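Local coordinates for protein endo-1,3-beta-glucanase (Streptomyces sioyaensis, PDB 3DGT) that hydrolyses internal 1,3-beta-glycosidic linkages of beta-glucans, the chain described here being the family 16 catalytic domain of a longer protein, at residues 15-18 and 24-27; 61-66 and 265-270; 28-33 and 236-241; 66-71 and 83-88. All coordinates share one frame; numbering follows the deposited sequence.

From the N terminus, interaction 1 comes first and closes a five-residue loop between strands 9-15 and 30-32, finishing before any other contact begins. Interaction 3 then opens at 28-33 and closes far along the chain at 236-241, while interaction 2 runs from 61-66 to 265-270. Their segments alternate, so these two long closures cross. Interaction 4 joins the arms of the hairpin 68-74/80-87 and lies within the spans of both; it shares G66 with interaction 2. Interactions 1, 2 and 4 meet at the magnesium ion, and interaction 3 ties strand 30-32 to strand 236-244 deeper in the beta sandwich.

Interaction 1: residues 15-18 and 24-27; sequences DDFD and SVNT. With MG (magnesium ion), chain B.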
loop_
_atom_site.group_PDB
_atom_site.type_symbol
_atom_site.label_atom_id
_atom_site.label_comp_id
_atom_site.label_asym_id
_atom_site.label_seq_id
_atom_site.Cartn_x
_atom_site.Cartn_y
_atom_site.Cartn_z
ATOM N N ASP A 15 -3.340 -13.925 -3.395
ATOM C CA ASP A 15 -3.372 -13.792 -4.848
ATOM C C ASP A 15 -1.937 -13.677 -5.299
ATOM O O ASP A 15 -1.243 -12.713 -4.953
ATOM C CB ASP A 15 -4.169 -12.566 -5.307
ATOM C CG ASP A 15 -4.490 -12.600 -6.793
ATOM O OD1 ASP A 15 -3.783 -13.286 -7.566
ATOM O OD2 ASP A 15 -5.467 -11.929 -7.185
ATOM N N ASP A 16 -1.493 -14.691 -6.037
ATOM C CA ASP A 16 -0.137 -14.753 -6.543
ATOM C C ASP A 16 -0.021 -14.282 -8.001
ATOM O O ASP A 16 1.056 -14.381 -8.604
ATOM C CB ASP A 16 0.450 -16.164 -6.354
ATOM C CG ASP A 16 1.851 -16.140 -5.760
ATOM O OD1 ASP A 16 2.678 -15.350 -6.248
ATOM O OD2 ASP A 16 2.124 -16.918 -4.812
ATOM N N PHE A 17 -1.112 -13.743 -8.552
ATOM C CA PHE A 17 -1.073 -13.040 -9.846
ATOM C C PHE A 17 -0.538 -13.894 -10.995
ATOM O O PHE A 17 0.142 -13.397 -11.886
ATOM C CB PHE A 17 -0.314 -11.708 -9.715
ATOM C CG PHE A 17 -0.941 -10.752 -8.739
ATOM C CD1 PHE A 17 -2.212 -10.234 -8.980
ATOM C CD2 PHE A 17 -0.255 -10.341 -7.599
ATOM C CE1 PHE A 17 -2.799 -9.344 -8.092
ATOM C CE2 PHE A 17 -0.835 -9.445 -6.694
ATOM C CZ PHE A 17 -2.118 -8.946 -6.946
ATOM N N ASP A 18 -0.865 -15.183 -10.960
ATOM C CA ASP A 18 -0.529 -16.081 -12.047
ATOM C C ASP A 18 -1.566 -15.941 -13.149
ATOM O O ASP A 18 -2.730 -15.614 -12.895
ATOM C CB ASP A 18 -0.430 -17.528 -11.541
ATOM C CG ASP A 18 0.685 -17.707 -10.517
ATOM O OD1 ASP A 18 1.818 -17.232 -10.779
ATOM O OD2 ASP A 18 0.408 -18.310 -9.453
ATOM N N SER A 24 -5.944 -9.688 -17.680
ATOM C CA SER A 24 -6.555 -8.900 -16.640
ATOM C C SER A 24 -6.447 -9.548 -15.257
ATOM O O SER A 24 -6.350 -10.765 -15.141
ATOM C CB SER A 24 -8.017 -8.594 -17.007
ATOM O OG SER A 24 -8.836 -9.763 -17.001
ATOM N N VAL A 25 -6.475 -8.714 -14.218
ATOM C CA VAL A 25 -6.438 -9.157 -12.817
ATOM C C VAL A 25 -7.721 -9.921 -12.416
ATOM O O VAL A 25 -8.776 -9.734 -13.025
ATOM C CB VAL A 25 -6.165 -7.934 -11.885
ATOM C CG1 VAL A 25 -7.396 -7.028 -11.750
ATOM C CG2 VAL A 25 -5.663 -8.359 -10.532
ATOM N N ASN A 26 -7.615 -10.791 -11.407
ATOM C CA ASN A 26 -8.765 -11.551 -10.902
ATOM C C ASN A 26 -9.698 -10.657 -10.105
ATOM O O ASN A 26 -9.430 -10.328 -8.944
ATOM C CB ASN A 26 -8.297 -12.730 -10.032
ATOM C CG ASN A 26 -9.435 -13.680 -9.640
ATOM O OD1 ASN A 26 -10.616 -13.415 -9.885
ATOM N ND2 ASN A 26 -9.070 -14.805 -9.036
ATOM N N THR A 27 -10.809 -10.286 -10.731
ATOM C CA THR A 27 -11.768 -9.380 -10.104
ATOM C C THR A 27 -12.668 -10.066 -9.065
ATOM O O THR A 27 -13.477 -9.396 -8.412
ATOM C CB THR A 27 -12.608 -8.615 -11.144
ATOM O OG1 THR A 27 -13.096 -9.526 -12.132
ATOM C CG2 THR A 27 -11.763 -7.539 -11.831
HETATM MG MG MG B . 3.049 -14.304 -8.009
HETATM O O HOH W 1 -5.168 -11.444 -10.011
HETATM O O HOH W 2 3.463 -16.121 -8.897
#
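The ring of F17 has V25 at its edge and the carboxylate of D15 on one face. CG2 of V25 lies near the ring plane, 3.9 Å from F17 CE1, while CG of D15 stands 3.8 Å above the F17 ring plane, displaced toward the rim. The carboxylate belongs to an Asx turn, in which D15 OD1 accepts from F17 N at 2.9 Å. The bond approaches on the anti side of the carboxylate, 29° out of its plane. Aspartate suits the turn because its short side chain can fold back to the backbone two residues on; here CG stands anti to the backbone N (chi1 -166°).

The other carboxylate oxygen carries the polar link between the segments: water 1 donates to D15 OD2 at 2.9 Å and accepts from N26 N. D15 OD2 also receives W30 NE1 and N29 ND2, so three donors gather on one buried oxygen, which would probably favour the ionised acid. N26 turns its amide plane 80° from this carboxylate, and its OD1 accepts from A28 N. On the apolar side, the flat F17 ring and the compact, branched V25 suit this buried spot because both offer carbon surface to W30, with V25 also resting on F32.

The same loop supplies magnesium ligands. D16 chelates the ion through its main chain and its side chain, with D16 O and D16 OD1 each 2.1 Å from the metal, and D18 OD1 takes a hydrogen bond of 2.7 Å from metal-bound water 2.

Interaction 2: residues 61-66 and 265-270; sequences SLDGNG and PMVVDY. With MG (magnesium ion), chain B.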
loop_
_atom_site.group_PDB
_atom_site.type_symbol
_atom_site.label_atom_id
_atom_site.label_comp_id
_atom_site.label_asym_id
_atom_site.label_seq_id
_atom_site.Cartn_x
_atom_site.Cartn_y
_atom_site.Cartn_z
ATOM N N SER A 61 -2.102 -5.041 -15.289
ATOM C CA SER A 61 -2.084 -6.283 -16.063
ATOM C C SER A 61 -1.166 -7.302 -15.400
ATOM O O SER A 61 -0.467 -6.980 -14.442
ATOM C CB SER A 61 -1.625 -6.012 -17.502
ATOM O OG SER A 61 -0.222 -5.798 -17.546
ATOM N N LEU A 62 -1.185 -8.535 -15.893
ATOM C CA LEU A 62 -0.220 -9.536 -15.445
ATOM C C LEU A 62 0.964 -9.602 -16.397
ATOM O O LEU A 62 0.832 -9.305 -17.591
ATOM C CB LEU A 62 -0.880 -10.911 -15.341
ATOM C CG LEU A 62 -2.171 -11.034 -14.535
ATOM C CD1 LEU A 62 -2.604 -12.477 -14.504
ATOM C CD2 LEU A 62 -2.006 -10.502 -13.115
ATOM N N ASP A 63 2.121 -10.001 -15.878
ATOM C CA ASP A 63 3.310 -10.145 -16.730
ATOM C C ASP A 63 3.514 -11.531 -17.342
ATOM O O ASP A 63 4.415 -11.717 -18.174
ATOM C CB ASP A 63 4.588 -9.632 -16.035
ATOM C CG ASP A 63 5.044 -10.494 -14.849
ATOM O OD1 ASP A 63 4.418 -11.508 -14.525
ATOM O OD2 ASP A 63 6.069 -10.122 -14.237
ATOM N N GLY A 64 2.694 -12.491 -16.921
ATOM C CA GLY A 64 2.809 -13.867 -17.400
ATOM C C GLY A 64 3.822 -14.697 -16.637
ATOM O O GLY A 64 3.990 -15.893 -16.913
ATOM N N ASN A 65 4.505 -14.065 -15.687
ATOM C CA ASN A 65 5.559 -14.724 -14.919
ATOM C C ASN A 65 5.236 -14.776 -13.438
ATOM O O ASN A 65 6.109 -15.040 -12.621
ATOM C CB ASN A 65 6.909 -14.044 -15.155
ATOM C CG ASN A 65 7.344 -14.103 -16.613
ATOM O OD1 ASN A 65 6.998 -15.030 -17.335
ATOM N ND2 ASN A 65 8.110 -13.106 -17.042
ATOM N N GLY A 66 3.969 -14.547 -13.110
ATOM C CA GLY A 66 3.504 -14.606 -11.725
ATOM C C GLY A 66 3.392 -13.259 -11.033
ATOM O O GLY A 66 3.332 -13.197 -9.806
ATOM N N PRO A 265 6.779 -0.199 -14.333
ATOM C CA PRO A 265 5.770 -0.771 -13.437
ATOM C C PRO A 265 6.238 -1.058 -12.018
ATOM O O PRO A 265 7.409 -1.368 -11.799
ATOM C CB PRO A 265 5.415 -2.097 -14.118
ATOM C CG PRO A 265 6.692 -2.507 -14.808
ATOM C CD PRO A 265 7.263 -1.186 -15.322
ATOM N N MET A 266 5.311 -0.976 -11.068
ATOM C CA MET A 266 5.481 -1.720 -9.828
ATOM C C MET A 266 5.126 -3.164 -10.171
ATOM O O MET A 266 4.096 -3.424 -10.805
ATOM C CB MET A 266 4.564 -1.198 -8.733
ATOM C CG MET A 266 4.692 -2.004 -7.435
ATOM S SD MET A 266 3.903 -1.220 -6.015
ATOM C CE MET A 266 2.175 -1.294 -6.487
ATOM N N VAL A 267 6.009 -4.085 -9.793
ATOM C CA VAL A 267 5.884 -5.494 -10.143
ATOM C C VAL A 267 5.580 -6.271 -8.862
ATOM O O VAL A 267 6.436 -6.363 -7.987
ATOM C CB VAL A 267 7.185 -6.025 -10.785
ATOM C CG1 VAL A 267 6.998 -7.463 -11.236
ATOM C CG2 VAL A 267 7.599 -5.162 -11.978
ATOM N N VAL A 268 4.368 -6.821 -8.755
ATOM C CA VAL A 268 3.917 -7.449 -7.509
ATOM C C VAL A 268 3.742 -8.950 -7.694
ATOM O O VAL A 268 2.850 -9.391 -8.412
ATOM C CB VAL A 268 2.581 -6.830 -7.019
ATOM C CG1 VAL A 268 2.209 -7.368 -5.628
ATOM C CG2 VAL A 268 2.666 -5.290 -7.020
ATOM N N ASP A 269 4.588 -9.742 -7.036
ATOM C CA ASP A 269 4.482 -11.199 -7.105
ATOM C C ASP A 269 3.228 -11.723 -6.413
ATOM O O ASP A 269 2.519 -12.580 -6.949
ATOM C CB ASP A 269 5.740 -11.830 -6.509
ATOM C CG ASP A 269 5.784 -13.344 -6.640
ATOM O OD1 ASP A 269 4.966 -13.953 -7.370
ATOM O OD2 ASP A 269 6.679 -13.933 -5.995
ATOM N N TYR A 270 2.936 -11.201 -5.233
ATOM C CA TYR A 270 1.758 -11.646 -4.505
ATOM C C TYR A 270 1.356 -10.658 -3.428
ATOM O O TYR A 270 2.153 -9.815 -3.014
ATOM C CB TYR A 270 1.993 -13.037 -3.873
ATOM C CG TYR A 270 3.034 -13.074 -2.778
ATOM C CD1 TYR A 270 2.703 -12.734 -1.460
ATOM C CD2 TYR A 270 4.347 -13.456 -3.053
ATOM C CE1 TYR A 270 3.660 -12.782 -0.444
ATOM C CE2 TYR A 270 5.307 -13.506 -2.035
ATOM C CZ TYR A 270 4.954 -13.156 -0.746
ATOM O OH TYR A 270 5.899 -13.201 0.259
HETATM MG MG MG B . 3.049 -14.304 -8.009
HETATM O O HOH W 2 3.463 -16.121 -8.897
#
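D269 brings its carboxylate alongside the carbonyl of G66, with D269 OD1 3.0 Å from G66 O. Two oxygens approach so closely because both bind the magnesium ion, G66 O at 2.1 Å and D269 OD1 at nearly the same distance. D269 O is a further ligand, also 2.1 Å from the metal. D269 CG lies anti to the backbone N and beside the carbonyl carbon (chi1 -175°), which lets one aspartate chelate through main chain and side chain. D16 O, D16 OD1 and water 2 complete six oxygen ligands in a roughly octahedral shell, a geometry expected of magnesium. The remaining oxygen, D269 OD2, pairs with R105 and the N-terminal amine of S1, which should fix the carboxylate's rotation.

Glycine fits position 66 because its phi is positive (98°) and it puts no side chain beside the ion. Three residues earlier, D63 opens an Asx turn: D63 OD1 accepts from N65 N at 2.8 Å, met from above the carboxylate plane, and also from D67 N. D63 OD2 lies 4.1 Å from V267 CG1, the two side chains crossing at about a right angle.

The metal thus pins the turn after strand 60-62 to strand 266-276. Strand 68-74 pairs with both of these strands, and strand 99-107 also pairs with 266-276, with a backbone hydrogen bond between V267 and Q107.

Interaction 3: residues 28-33 and 236-241; sequences ANWQFD and FFVILN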
loop_
_atom_site.group_PDB
_atom_site.type_symbol
_atom_site.label_atom_id
_atom_site.label_comp_id
_atom_site.label_asym_id
_atom_site.label_seq_id
_atom_site.Cartn_x
_atom_site.Cartn_y
_atom_site.Cartn_z
ATOM N N ALA A 28 -12.519 -11.376 -8.864
ATOM C CA ALA A 28 -13.117 -11.974 -7.668
ATOM C C ALA A 28 -12.385 -11.468 -6.422
ATOM O O ALA A 28 -12.977 -11.400 -5.343
ATOM C CB ALA A 28 -13.085 -13.486 -7.720
ATOM N N ASN A 29 -11.108 -11.104 -6.589
ATOM C CA ASN A 29 -10.268 -10.655 -5.481
ATOM C C ASN A 29 -10.081 -9.152 -5.414
ATOM O O ASN A 29 -9.817 -8.617 -4.340
ATOM C CB ASN A 29 -8.877 -11.278 -5.591
ATOM C CG ASN A 29 -8.861 -12.755 -5.296
ATOM O OD1 ASN A 29 -9.757 -13.296 -4.648
ATOM N ND2 ASN A 29 -7.817 -13.417 -5.758
ATOM N N TRP A 30 -10.178 -8.479 -6.563
ATOM C CA TRP A 30 -9.810 -7.066 -6.683
ATOM C C TRP A 30 -10.883 -6.245 -7.361
ATOM O O TRP A 30 -11.537 -6.708 -8.294
ATOM C CB TRP A 30 -8.507 -6.926 -7.478
ATOM C CG TRP A 30 -7.377 -7.647 -6.837
ATOM C CD1 TRP A 30 -6.949 -8.905 -7.126
ATOM C CD2 TRP A 30 -6.553 -7.174 -5.769
ATOM N NE1 TRP A 30 -5.906 -9.254 -6.298
ATOM C CE2 TRP A 30 -5.640 -8.206 -5.457
ATOM C CE3 TRP A 30 -6.493 -5.977 -5.045
ATOM C CZ2 TRP A 30 -4.670 -8.069 -4.453
ATOM C CZ3 TRP A 30 -5.524 -5.842 -4.042
ATOM C CH2 TRP A 30 -4.633 -6.883 -3.757
ATOM N N GLN A 31 -11.043 -5.019 -6.883
ATOM C CA GLN A 31 -11.851 -4.020 -7.573
ATOM C C GLN A 31 -11.010 -2.823 -7.988
ATOM O O GLN A 31 -10.034 -2.476 -7.325
ATOM C CB GLN A 31 -13.058 -3.589 -6.740
ATOM C CG GLN A 31 -12.762 -3.170 -5.316
ATOM C CD GLN A 31 -14.034 -3.099 -4.499
ATOM O OE1 GLN A 31 -14.744 -4.098 -4.329
ATOM N NE2 GLN A 31 -14.348 -1.913 -4.017
ATOM N N PHE A 32 -11.396 -2.192 -9.090
ATOM C CA PHE A 32 -10.659 -1.054 -9.620
ATOM C C PHE A 32 -11.158 0.273 -9.072
ATOM O O PHE A 32 -12.364 0.530 -9.033
ATOM C CB PHE A 32 -10.812 -0.995 -11.141
ATOM C CG PHE A 32 -10.182 -2.143 -11.865
ATOM C CD1 PHE A 32 -8.829 -2.114 -12.190
ATOM C CD2 PHE A 32 -10.943 -3.243 -12.248
ATOM C CE1 PHE A 32 -8.234 -3.171 -12.869
ATOM C CE2 PHE A 32 -10.352 -4.312 -12.931
ATOM C CZ PHE A 32 -8.995 -4.268 -13.241
ATOM N N ASP A 33 -10.215 1.123 -8.670
ATOM C CA ASP A 33 -10.517 2.529 -8.411
ATOM C C ASP A 33 -10.196 3.268 -9.705
ATOM O O ASP A 33 -9.182 2.989 -10.343
ATOM C CB ASP A 33 -9.650 3.069 -7.266
ATOM C CG ASP A 33 -9.991 2.459 -5.923
ATOM O OD1 ASP A 33 -11.097 1.919 -5.764
ATOM O OD2 ASP A 33 -9.143 2.541 -5.004
ATOM N N PHE A 236 -9.958 -4.529 7.555
ATOM C CA PHE A 236 -9.309 -3.627 6.610
ATOM C C PHE A 236 -9.406 -4.230 5.216
ATOM O O PHE A 236 -9.497 -5.452 5.067
ATOM C CB PHE A 236 -7.821 -3.460 6.939
ATOM C CG PHE A 236 -7.528 -2.554 8.101
ATOM C CD1 PHE A 236 -7.749 -2.970 9.411
ATOM C CD2 PHE A 236 -6.977 -1.295 7.893
ATOM C CE1 PHE A 236 -7.454 -2.131 10.491
ATOM C CE2 PHE A 236 -6.677 -0.455 8.965
ATOM C CZ PHE A 236 -6.913 -0.873 10.263
ATOM N N PHE A 237 -9.393 -3.368 4.203
ATOM C CA PHE A 237 -9.102 -3.804 2.841
ATOM C C PHE A 237 -7.679 -3.393 2.456
ATOM O O PHE A 237 -7.071 -2.544 3.117
ATOM C CB PHE A 237 -10.159 -3.315 1.829
ATOM C CG PHE A 237 -10.469 -1.838 1.902
ATOM C CD1 PHE A 237 -11.412 -1.349 2.803
ATOM C CD2 PHE A 237 -9.850 -0.934 1.041
ATOM C CE1 PHE A 237 -11.712 0.022 2.853
ATOM C CE2 PHE A 237 -10.147 0.438 1.095
ATOM C CZ PHE A 237 -11.079 0.910 2.003
ATOM N N VAL A 238 -7.152 -4.040 1.419
ATOM C CA VAL A 238 -5.779 -3.840 0.948
ATOM C C VAL A 238 -5.820 -3.089 -0.376
ATOM O O VAL A 238 -6.698 -3.337 -1.206
ATOM C CB VAL A 238 -5.054 -5.204 0.770
ATOM C CG1 VAL A 238 -3.691 -5.028 0.084
ATOM C CG2 VAL A 238 -4.908 -5.913 2.118
ATOM N N ILE A 239 -4.873 -2.172 -0.560
ATOM C CA ILE A 239 -4.782 -1.358 -1.777
ATOM C C ILE A 239 -3.373 -1.457 -2.372
ATOM O O ILE A 239 -2.382 -1.447 -1.636
ATOM C CB ILE A 239 -5.126 0.141 -1.500
ATOM C CG1 ILE A 239 -6.477 0.299 -0.788
ATOM C CG2 ILE A 239 -5.109 0.959 -2.791
ATOM C CD1 ILE A 239 -6.366 0.401 0.733
ATOM N N LEU A 240 -3.294 -1.577 -3.700
ATOM C CA LEU A 240 -2.037 -1.456 -4.458
ATOM C C LEU A 240 -2.212 -0.342 -5.485
ATOM O O LEU A 240 -3.214 -0.306 -6.191
ATOM C CB LEU A 240 -1.723 -2.758 -5.198
ATOM C CG LEU A 240 -1.316 -3.960 -4.344
ATOM C CD1 LEU A 240 -1.432 -5.221 -5.180
ATOM C CD2 LEU A 240 0.095 -3.804 -3.827
ATOM N N ASN A 241 -1.243 0.564 -5.573
ATOM C CA ASN A 241 -1.304 1.628 -6.567
ATOM C C ASN A 241 0.050 2.198 -6.907
ATOM O O ASN A 241 1.017 2.001 -6.180
ATOM C CB ASN A 241 -2.222 2.766 -6.087
ATOM C CG ASN A 241 -1.688 3.463 -4.849
ATOM O OD1 ASN A 241 -1.819 2.963 -3.734
ATOM N ND2 ASN A 241 -1.078 4.622 -5.043
#
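Both W30 and L240 hold CG beside the backbone N and anti to the carbonyl carbon, with chi1 of -59° and -70°, and chi2 of W30 (95°) sets the indole steeply against its own side-chain stem. The long indole can therefore project its benzo ring toward strand 236-244, although the closest alpha carbons of the two segments, those of W30 and I239, are 9.1 Å apart. L240 CD1 approaches W30 CH2 obliquely at 3.9 Å. V238 lies near the same end of the ring: its CG1 is 4.4 Å from W30 CH2, and its carbonyl V238 O is 4.0 Å from W30 CZ3.

V238 and L240 both direct their side chains to the tryptophan while I239 between them points away, the alternation expected of an extended strand. Branched aliphatic residues suit such a site, since they offer methyl groups to a carbon surface without needing polar partners. Tryptophan suits it for two reasons. Its benzo part is apolar and long enough to span the gap, and its polar NE1, on the five-membered ring, is turned to D15 instead of to this contact.

W30, V238 and L240 all touch V271 of strand 266-276, consistent with the interior of the beta sandwich typical of family 16 glycoside hydrolases. Strand 80-87 pairs with both 30-32 and 236-244, and W30 passes over its residues I85 and T87 to reach the farther strand.

Interaction 4: residues 66-71 and 83-88; sequences GDLLIT and GRIETT. With MG (magnesium ion), chain B.
The beta hairpin formed by strands 68-74 and 80-87 spreads apart here, and apolar side chains fill the opening between its arms. L68 and I85 reach toward each other tip to tip, L68 CD2 lying 3.8 Å from I85 CD1. L68 extends with CG anti to its backbone N (chi1 171°), while I85 sends its CG1 branch between the backbone N and the carbonyl carbon (chi1 64°). Two aliphatic side chains long enough to carry a methyl to the middle of the gap suit this buried meeting.

Closer to the hairpin turn the backbones converge, the alpha carbons of I70 and G83 being 5.6 Å apart. The branch methyl of I70 sits against the main chain of G83: I70 CG2 is 3.5 Å from G83 O and 3.7 Å from G83 N. G83 N is buried without a hydrogen-bonding partner. Glycine suits the place because, with no side chain, it lets the methyl lie directly on its main chain.

The arms then part to different neighbours. Strand 68-74 pairs with 266-276, as L68 with V268 and I70 with M266, whereas strand 80-87 pairs with 236-244, where the carbonyl side of G83 bonds to the backbone of V242, and with strand 30-32.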
loop_
_atom_site.group_PDB
_atom_site.type_symbol
_atom_site.label_atom_id
_atom_site.label_comp_id
_atom_site.label_asym_id
_atom_site.label_seq_id
_atom_site.Cartn_x
_atom_site.Cartn_y
_atom_site.Cartn_z
ATOM N N GLY A 66 3.969 -14.547 -13.110
ATOM C CA GLY A 66 3.504 -14.606 -11.725
ATOM C C GLY A 66 3.392 -13.259 -11.033
ATOM O O GLY A 66 3.332 -13.197 -9.806
ATOM N N ASP A 67 3.374 -12.175 -11.808
ATOM C CA ASP A 67 3.327 -10.843 -11.218
ATOM C C ASP A 67 2.259 -9.954 -11.808
ATOM O O ASP A 67 1.966 -10.010 -13.009
ATOM C CB ASP A 67 4.659 -10.096 -11.362
ATOM C CG ASP A 67 5.857 -10.952 -11.052
ATOM O OD1 ASP A 67 6.002 -11.379 -9.895
ATOM O OD2 ASP A 67 6.687 -11.155 -11.972
ATOM N N LEU A 68 1.707 -9.113 -10.941
ATOM C CA LEU A 68 0.909 -7.967 -11.344
ATOM C C LEU A 68 1.839 -6.832 -11.761
ATOM O O LEU A 68 2.874 -6.606 -11.117
ATOM C CB LEU A 68 0.063 -7.498 -10.161
ATOM C CG LEU A 68 -0.702 -6.181 -10.297
ATOM C CD1 LEU A 68 -1.868 -6.345 -11.228
ATOM C CD2 LEU A 68 -1.170 -5.739 -8.932
ATOM N N LEU A 69 1.472 -6.118 -12.824
ATOM C CA LEU A 69 2.144 -4.881 -13.223
ATOM C C LEU A 69 1.190 -3.710 -13.061
ATOM O O LEU A 69 0.097 -3.711 -13.635
ATOM C CB LEU A 69 2.593 -4.941 -14.690
ATOM C CG LEU A 69 3.481 -6.101 -15.132
ATOM C CD1 LEU A 69 3.645 -6.032 -16.634
ATOM C CD2 LEU A 69 4.832 -6.057 -14.440
ATOM N N ILE A 70 1.594 -2.713 -12.282
ATOM C CA ILE A 70 0.873 -1.448 -12.284
ATOM C C ILE A 70 1.794 -0.419 -12.918
ATOM O O ILE A 70 2.850 -0.101 -12.363
ATOM C CB ILE A 70 0.387 -1.002 -10.875
ATOM C CG1 ILE A 70 -0.615 -2.014 -10.305
ATOM C CG2 ILE A 70 -0.251 0.384 -10.975
ATOM C CD1 ILE A 70 -1.065 -1.725 -8.866
ATOM N N THR A 71 1.404 0.076 -14.094
ATOM C CA THR A 71 2.291 0.913 -14.902
ATOM C C THR A 71 1.740 2.312 -15.166
ATOM O O THR A 71 0.732 2.444 -15.852
ATOM C CB THR A 71 2.559 0.260 -16.278
ATOM O OG1 THR A 71 2.886 -1.127 -16.100
ATOM C CG2 THR A 71 3.727 0.930 -16.931
ATOM N N GLY A 83 -2.719 2.818 -12.146
ATOM C CA GLY A 83 -3.628 1.822 -11.580
ATOM C C GLY A 83 -3.702 1.914 -10.073
ATOM O O GLY A 83 -2.736 2.299 -9.407
ATOM N N ARG A 84 -4.874 1.558 -9.559
ATOM C CA ARG A 84 -5.177 1.539 -8.120
ATOM C C ARG A 84 -6.252 0.498 -7.902
ATOM O O ARG A 84 -7.408 0.696 -8.291
ATOM C CB ARG A 84 -5.676 2.913 -7.651
ATOM C CG ARG A 84 -6.004 3.005 -6.166
ATOM C CD ARG A 84 -6.414 4.427 -5.807
ATOM N NE ARG A 84 -7.024 4.527 -4.478
ATOM C CZ ARG A 84 -6.682 5.425 -3.551
ATOM N NH1 ARG A 84 -5.725 6.318 -3.782
ATOM N NH2 ARG A 84 -7.311 5.428 -2.377
ATOM N N ILE A 85 -5.858 -0.633 -7.323
ATOM C CA ILE A 85 -6.797 -1.728 -7.082
ATOM C C ILE A 85 -6.925 -2.009 -5.598
ATOM O O ILE A 85 -5.969 -1.809 -4.847
ATOM C CB ILE A 85 -6.444 -3.007 -7.877
ATOM C CG1 ILE A 85 -5.091 -3.594 -7.455
ATOM C CG2 ILE A 85 -6.495 -2.713 -9.375
ATOM C CD1 ILE A 85 -4.824 -4.960 -8.099
ATOM N N GLU A 86 -8.120 -2.426 -5.177
ATOM C CA GLU A 86 -8.384 -2.769 -3.774
ATOM C C GLU A 86 -8.991 -4.150 -3.659
ATOM O O GLU A 86 -9.714 -4.600 -4.548
ATOM C CB GLU A 86 -9.371 -1.781 -3.134
ATOM C CG GLU A 86 -9.083 -0.329 -3.424
ATOM C CD GLU A 86 -9.988 0.628 -2.672
ATOM O OE1 GLU A 86 -10.872 0.188 -1.901
ATOM O OE2 GLU A 86 -9.806 1.832 -2.867
ATOM N N THR A 87 -8.740 -4.817 -2.544
ATOM C CA THR A 87 -9.373 -6.116 -2.348
ATOM C C THR A 87 -10.882 -5.940 -2.276
ATOM O O THR A 87 -11.395 -4.968 -1.704
ATOM C CB THR A 87 -8.858 -6.849 -1.090
ATOM O OG1 THR A 87 -8.949 -5.987 0.053
ATOM C CG2 THR A 87 -7.412 -7.306 -1.292
ATOM N N THR A 88 -11.601 -6.878 -2.880
ATOM C CA THR A 88 -13.043 -6.947 -2.683
ATOM C C THR A 88 -13.338 -7.160 -1.198
ATOM O O THR A 88 -14.295 -6.597 -0.667
ATOM C CB THR A 88 -13.651 -8.081 -3.503
ATOM O OG1 THR A 88 -12.900 -9.269 -3.279
ATOM C CG2 THR A 88 -13.576 -7.758 -4.985
HETATM MG MG MG B . 3.049 -14.304 -8.009
HETATM O O HOH W 2 3.463 -16.121 -8.897
#